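Local coordinates for bifunctional GH43-CE protein (Bacteroides eggerthii, PDB 6MLY) that probably cleaves xylose units from xylan through a family 43 glycoside hydrolase module and carries a carbohydrate esterase module in the same chain, at residues Pro53-Met58 with Tyr71-Leu76; Asp516-Asp521 with Asp535-Asp540. All blocks are in the same frame, centred on the assembly; numbering follows the deposited sequence.

Interaction 1 (53-58 with 71-76) lies in the family 43 glycoside hydrolase part of the chain, interaction 2 (516-521 with 535-540) where the esterase part begins. Their centres are 39 Å apart and their nearest atoms about 26 Å; along the chain the first closes before the second opens. Both are antiparallel pairings of neighbouring chain segments: interaction 1 continues the pairing of two strands of a four-stranded sheet past the corners at V55 and A72, interaction 2 forms the first hairpin of a large mixed sheet. Both lie away from D143, predicted to tune the pKa of the catalytic acid, and from the sodium ion bound by T639, Y720, D722 and D725.

Interaction 1. Residues Pro53-Met58 with Tyr71-Leu76; sequences PGVPIM and YAYDTL
P53 lies over the Y71 ring where strands 56-60 and 66-71, neighbours in a four-stranded antiparallel sheet, a blade of the five-bladed beta-propeller of family 43 glycoside hydrolases, run out into loops. Three backbone hydrogen bonds tie the segments. G54 N donates to Y73 O almost straight (3.1 Å, 170° at the hydrogen), whereas A72 N is shared between G54 O and V55 O, each 3.2 Å away; this forking occurs where both chains turn a corner, at V55 and A72. A CA-H...O contact from P53 CA to D74 O extends the pairing, and S52 OG hydrogen-bonds to the same oxygen.

Both tyrosines receive CH-pi contacts. P53, which follows a cis peptide bond, sets CG over the centre of the Y71 ring, 3.5 Å from the centroid, while P56 CB approaches CE2 of that ring obliquely. The Y71 hydroxyl is hydrogen-bonded to L330 O. Y73 CG sits between its backbone N and carbonyl carbon (chi1 68°), which carries the ring across G54, whose CA lies over one face, offset toward the rim.

Apolar contacts complete the join: V55 CB packs against A72 CB, and V55 CG2 reaches Y73 CE2 at 3.8 Å.

Interaction 2. Residues Asp516-Asp521 with Asp535-Asp540; sequences DCRWED and DIYLPD
R518-E520 and D535-Y537 run antiparallel, their strand axes 4.6 Å apart at closest and 173° between their directions, as the two arms of the beta hairpin 518-523/533-537 at one margin of the mixed sheet of the esterase part, of the alpha/beta-hydrolase clan. W519 and I536 form the hydrogen-bonded pair: I536 N donates to W519 O at 2.7 Å, and W519 N to I536 O. R518 and Y537 are the adjoining non-hydrogen-bonded pair, beyond which L538 N bonds to C517 O. At the far end a side chain takes over, D535 OD1 accepting from D521 N at 2.8 Å on its anti side, well out of the carboxylate plane.

On the face of W519 and I536, the six-membered part of the indole reaches along the partner strand. Its CE3 meets I536 CG2 at 3.8 Å, and L538 CG lies at the ring edge, near its plane, against CZ3. Y615 adds an edge-to-face contact to the indole.

The other face carries R518 and Y537 side by side, pointing the same way, with guanidinium and ring planes 24° apart and R518 CG 3.6 Å from Y537 CD2. A bend at chi3 (96°) turns the guanidinium towards E520, whose OE2 takes both NE and NH2 at 2.9 Å in a side-on salt bridge. NH1 bonds to F459 O and Y460 makes a cation-pi contact, both on concanavalin A-like strand 456-462, while F567 of esterase helix 563-577 stacks on Y537, so the hairpin sits between the two domains.

E520 OE1 and D535 OD2 are like charges 3.7 Å apart. R518 on one carboxylate and K563, which forms salt bridges with D535 and D521, on the other would probably offset their repulsion, consistent with both acids remaining ionised in this buried setting.

Interaction 1. Residues Pro53-Met58 with Tyr71-Leu76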
loop_
_atom_site.group_PDB
_atom_site.type_symbol
_atom_site.label_atom_id
_atom_site.label_comp_id
_atom_site.label_asym_id
_atom_site.label_seq_id
_atom_site.Cartn_x
_atom_site.Cartn_y
_atom_site.Cartn_z
ATOM N N PRO A 53 -6.859 17.024 16.343
ATOM C CA PRO A 53 -8.205 17.463 16.688
ATOM C C PRO A 53 -9.334 16.746 15.927
ATOM O O PRO A 53 -9.062 15.947 15.012
ATOM C CB PRO A 53 -8.201 18.956 16.329
ATOM C CG PRO A 53 -7.240 19.046 15.184
ATOM C CD PRO A 53 -6.162 18.049 15.552
ATOM N N GLY A 54 -10.584 17.054 16.325
ATOM C CA GLY A 54 -11.801 16.346 15.891
ATOM C C GLY A 54 -12.790 17.244 15.161
ATOM O O GLY A 54 -12.732 18.467 15.271
ATOM N N VAL A 55 -13.713 16.601 14.430
ATOM C CA VAL A 55 -14.774 17.237 13.619
ATOM C C VAL A 55 -14.163 18.351 12.771
ATOM O O VAL A 55 -14.282 19.527 13.104
ATOM C CB VAL A 55 -15.948 17.756 14.477
ATOM C CG1 VAL A 55 -17.157 18.102 13.617
ATOM C CG2 VAL A 55 -16.347 16.777 15.572
ATOM N N PRO A 56 -13.472 18.018 11.657
ATOM C CA PRO A 56 -12.933 19.037 10.756
ATOM C C PRO A 56 -14.019 19.746 9.936
ATOM O O PRO A 56 -14.882 19.088 9.356
ATOM C CB PRO A 56 -11.997 18.255 9.822
ATOM C CG PRO A 56 -12.517 16.835 9.857
ATOM C CD PRO A 56 -13.136 16.650 11.227
ATOM N N ILE A 57 -13.946 21.081 9.896
ATOM C CA ILE A 57 -14.809 21.904 9.057
ATOM C C ILE A 57 -14.016 22.280 7.803
ATOM O O ILE A 57 -12.861 22.675 7.905
ATOM C CB ILE A 57 -15.315 23.157 9.805
ATOM C CG1 ILE A 57 -15.957 22.810 11.152
ATOM C CG2 ILE A 57 -16.260 23.970 8.927
ATOM C CD1 ILE A 57 -15.125 23.196 12.351
ATOM N N MET A 58 -14.668 22.155 6.641
ATOM C CA MET A 58 -14.084 22.453 5.340
ATOM C C MET A 58 -14.908 23.543 4.649
ATOM O O MET A 58 -16.127 23.515 4.700
ATOM C CB MET A 58 -14.081 21.210 4.447
ATOM C CG MET A 58 -13.196 20.099 4.958
ATOM S SD MET A 58 -12.980 18.786 3.735
ATOM C CE MET A 58 -12.170 17.551 4.748
ATOM N N TYR A 71 -11.346 23.161 13.302
ATOM C CA TYR A 71 -11.826 21.963 13.980
ATOM C C TYR A 71 -12.719 22.371 15.161
ATOM O O TYR A 71 -12.540 23.443 15.743
ATOM C CB TYR A 71 -10.648 21.114 14.461
ATOM C CG TYR A 71 -9.919 20.373 13.370
ATOM C CD1 TYR A 71 -8.930 20.986 12.618
ATOM C CD2 TYR A 71 -10.217 19.051 13.085
ATOM C CE1 TYR A 71 -8.261 20.307 11.612
ATOM C CE2 TYR A 71 -9.549 18.355 12.092
ATOM C CZ TYR A 71 -8.566 18.982 11.349
ATOM O OH TYR A 71 -7.915 18.294 10.363
ATOM N N ALA A 72 -13.660 21.488 15.521
ATOM C CA ALA A 72 -14.649 21.745 16.567
ATOM C C ALA A 72 -14.014 21.650 17.961
ATOM O O ALA A 72 -14.380 22.423 18.859
ATOM C CB ALA A 72 -15.805 20.786 16.439
ATOM N N TYR A 73 -13.105 20.686 18.150
ATOM C CA TYR A 73 -12.409 20.514 19.426
ATOM C C TYR A 73 -10.983 20.009 19.188
ATOM O O TYR A 73 -10.655 19.576 18.097
ATOM C CB TYR A 73 -13.195 19.577 20.348
ATOM C CG TYR A 73 -13.264 18.135 19.908
ATOM C CD1 TYR A 73 -12.209 17.258 20.135
ATOM C CD2 TYR A 73 -14.402 17.635 19.293
ATOM C CE1 TYR A 73 -12.276 15.929 19.741
ATOM C CE2 TYR A 73 -14.484 16.309 18.897
ATOM C CZ TYR A 73 -13.418 15.454 19.120
ATOM O OH TYR A 73 -13.520 14.155 18.727
ATOM N N ASP A 74 -10.173 20.071 20.252
ATOM C CA ASP A 74 -8.766 19.678 20.272
ATOM C C ASP A 74 -8.653 18.224 20.746
ATOM O O ASP A 74 -8.156 17.369 20.014
ATOM C CB ASP A 74 -7.946 20.616 21.162
ATOM C CG ASP A 74 -6.996 21.523 20.401
ATOM O OD1 ASP A 74 -7.366 22.700 20.161
ATOM O OD2 ASP A 74 -5.870 21.045 20.076
ATOM N N THR A 75 -9.096 17.970 21.983
ATOM C CA THR A 75 -9.232 16.622 22.534
ATOM C C THR A 75 -10.681 16.428 23.001
ATOM O O THR A 75 -11.346 17.373 23.429
ATOM C CB THR A 75 -8.212 16.360 23.651
ATOM O OG1 THR A 75 -8.225 17.453 24.566
ATOM C CG2 THR A 75 -6.798 16.196 23.138
ATOM N N LEU A 76 -11.150 15.181 22.902
ATOM C CA LEU A 76 -12.531 14.801 23.160
ATOM C C LEU A 76 -12.732 14.589 24.666
ATOM O O LEU A 76 -13.674 15.114 25.252
ATOM C CB LEU A 76 -12.826 13.531 22.357
ATOM C CG LEU A 76 -14.172 12.851 22.593
ATOM C CD1 LEU A 76 -15.330 13.848 22.528
ATOM C CD2 LEU A 76 -14.368 11.725 21.586
#

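Interaction 2. Residues Asp516-Asp521 with Asp535-Asp540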
loop_
_atom_site.group_PDB
_atom_site.type_symbol
_atom_site.label_atom_id
_atom_site.label_comp_id
_atom_site.label_asym_id
_atom_site.label_seq_id
_atom_site.Cartn_x
_atom_site.Cartn_y
_atom_site.Cartn_z
ATOM N N ASP A 516 5.553 4.747 -10.556
ATOM C CA ASP A 516 5.212 3.598 -11.378
ATOM C C ASP A 516 6.530 3.001 -11.887
ATOM O O ASP A 516 6.749 2.892 -13.089
ATOM C CB ASP A 516 4.232 3.965 -12.502
ATOM C CG ASP A 516 2.798 3.491 -12.298
ATOM O OD1 ASP A 516 2.587 2.540 -11.510
ATOM O OD2 ASP A 516 1.897 4.065 -12.953
ATOM N N CYS A 517 7.416 2.690 -10.932
ATOM C CA CYS A 517 8.646 1.932 -11.134
ATOM C C CYS A 517 8.584 0.635 -10.315
ATOM O O CYS A 517 9.599 -0.026 -10.127
ATOM C CB CYS A 517 9.870 2.732 -10.697
ATOM S SG CYS A 517 10.014 4.356 -11.485
ATOM N N ARG A 518 7.384 0.295 -9.824
ATOM C CA ARG A 518 7.145 -0.862 -8.959
ATOM C C ARG A 518 5.685 -1.294 -9.110
ATOM O O ARG A 518 4.776 -0.517 -8.830
ATOM C CB ARG A 518 7.434 -0.541 -7.486
ATOM C CG ARG A 518 8.565 -1.349 -6.864
ATOM C CD ARG A 518 8.914 -0.920 -5.442
ATOM N NE ARG A 518 8.275 -1.706 -4.347
ATOM C CZ ARG A 518 8.347 -1.400 -2.984
ATOM N NH1 ARG A 518 8.975 -0.290 -2.618
ATOM N NH2 ARG A 518 7.870 -2.233 -2.031
ATOM N N TRP A 519 5.484 -2.523 -9.589
ATOM C CA TRP A 519 4.219 -3.229 -9.482
ATOM C C TRP A 519 4.502 -4.594 -8.858
ATOM O O TRP A 519 5.236 -5.382 -9.440
ATOM C CB TRP A 519 3.548 -3.405 -10.849
ATOM C CG TRP A 519 3.348 -2.154 -11.641
ATOM C CD1 TRP A 519 2.190 -1.449 -11.775
ATOM C CD2 TRP A 519 4.324 -1.483 -12.460
ATOM N NE1 TRP A 519 2.379 -0.376 -12.604
ATOM C CE2 TRP A 519 3.676 -0.371 -13.042
ATOM C CE3 TRP A 519 5.674 -1.708 -12.757
ATOM C CZ2 TRP A 519 4.337 0.515 -13.893
ATOM C CZ3 TRP A 519 6.326 -0.834 -13.601
ATOM C CH2 TRP A 519 5.663 0.261 -14.161
ATOM N N GLU A 520 3.934 -4.862 -7.683
ATOM C CA GLU A 520 4.107 -6.158 -7.038
ATOM C C GLU A 520 2.785 -6.931 -7.088
ATOM O O GLU A 520 1.739 -6.363 -7.384
ATOM C CB GLU A 520 4.615 -5.984 -5.607
ATOM C CG GLU A 520 6.022 -5.414 -5.539
ATOM C CD GLU A 520 6.638 -5.375 -4.144
ATOM O OE1 GLU A 520 6.373 -6.308 -3.352
ATOM O OE2 GLU A 520 7.374 -4.402 -3.848
ATOM N N ASP A 521 2.869 -8.236 -6.804
ATOM C CA ASP A 521 1.738 -9.165 -6.800
ATOM C C ASP A 521 0.847 -8.925 -8.028
ATOM O O ASP A 521 -0.357 -8.717 -7.895
ATOM C CB ASP A 521 0.957 -9.065 -5.486
ATOM C CG ASP A 521 1.610 -9.800 -4.326
ATOM O OD1 ASP A 521 2.007 -10.963 -4.522
ATOM O OD2 ASP A 521 1.709 -9.208 -3.232
ATOM N N ASP A 535 6.557 -9.706 -9.599
ATOM C CA ASP A 535 6.814 -8.317 -9.212
ATOM C C ASP A 535 7.692 -7.654 -10.280
ATOM O O ASP A 535 8.780 -8.151 -10.575
ATOM C CB ASP A 535 7.509 -8.235 -7.850
ATOM C CG ASP A 535 6.728 -8.848 -6.699
ATOM O OD1 ASP A 535 5.526 -9.096 -6.873
ATOM O OD2 ASP A 535 7.330 -9.073 -5.633
ATOM N N ILE A 536 7.217 -6.529 -10.837
ATOM C CA ILE A 536 7.955 -5.771 -11.856
ATOM C C ILE A 536 8.681 -4.607 -11.171
ATOM O O ILE A 536 8.165 -4.042 -10.213
ATOM C CB ILE A 536 7.014 -5.299 -12.983
ATOM C CG1 ILE A 536 6.222 -6.470 -13.570
ATOM C CG2 ILE A 536 7.787 -4.542 -14.059
ATOM C CD1 ILE A 536 5.291 -6.083 -14.692
ATOM N N TYR A 537 9.885 -4.289 -11.670
ATOM C CA TYR A 537 10.728 -3.191 -11.190
ATOM C C TYR A 537 11.453 -2.549 -12.376
ATOM O O TYR A 537 12.146 -3.252 -13.114
ATOM C CB TYR A 537 11.808 -3.693 -10.229
ATOM C CG TYR A 537 11.324 -4.391 -8.985
ATOM C CD1 TYR A 537 11.114 -5.762 -8.965
ATOM C CD2 TYR A 537 11.118 -3.686 -7.810
ATOM C CE1 TYR A 537 10.694 -6.413 -7.814
ATOM C CE2 TYR A 537 10.690 -4.317 -6.653
ATOM C CZ TYR A 537 10.480 -5.686 -6.654
ATOM O OH TYR A 537 10.057 -6.304 -5.512
ATOM N N LEU A 538 11.316 -1.227 -12.538
ATOM C CA LEU A 538 12.067 -0.483 -13.563
ATOM C C LEU A 538 13.146 0.368 -12.899
ATOM O O LEU A 538 13.009 0.757 -11.741
ATOM C CB LEU A 538 11.121 0.408 -14.375
ATOM C CG LEU A 538 9.820 -0.241 -14.843
ATOM C CD1 LEU A 538 9.048 0.700 -15.759
ATOM C CD2 LEU A 538 10.075 -1.569 -15.537
ATOM N N PRO A 539 14.246 0.693 -13.618
ATOM C CA PRO A 539 15.179 1.728 -13.175
ATOM C C PRO A 539 14.465 3.084 -13.185
ATOM O O PRO A 539 13.647 3.327 -14.071
ATOM C CB PRO A 539 16.313 1.720 -14.209
ATOM C CG PRO A 539 16.131 0.421 -14.978
ATOM C CD PRO A 539 14.655 0.088 -14.893
ATOM N N ASP A 540 14.793 3.945 -12.216
ATOM C CA ASP A 540 14.114 5.226 -12.041
ATOM C C ASP A 540 14.669 6.266 -13.028
ATOM O O ASP A 540 14.111 7.354 -13.139
ATOM C CB ASP A 540 14.201 5.705 -10.590
ATOM C CG ASP A 540 12.937 6.397 -10.098
ATOM O OD1 ASP A 540 12.330 7.151 -10.888
ATOM O OD2 ASP A 540 12.558 6.165 -8.932
#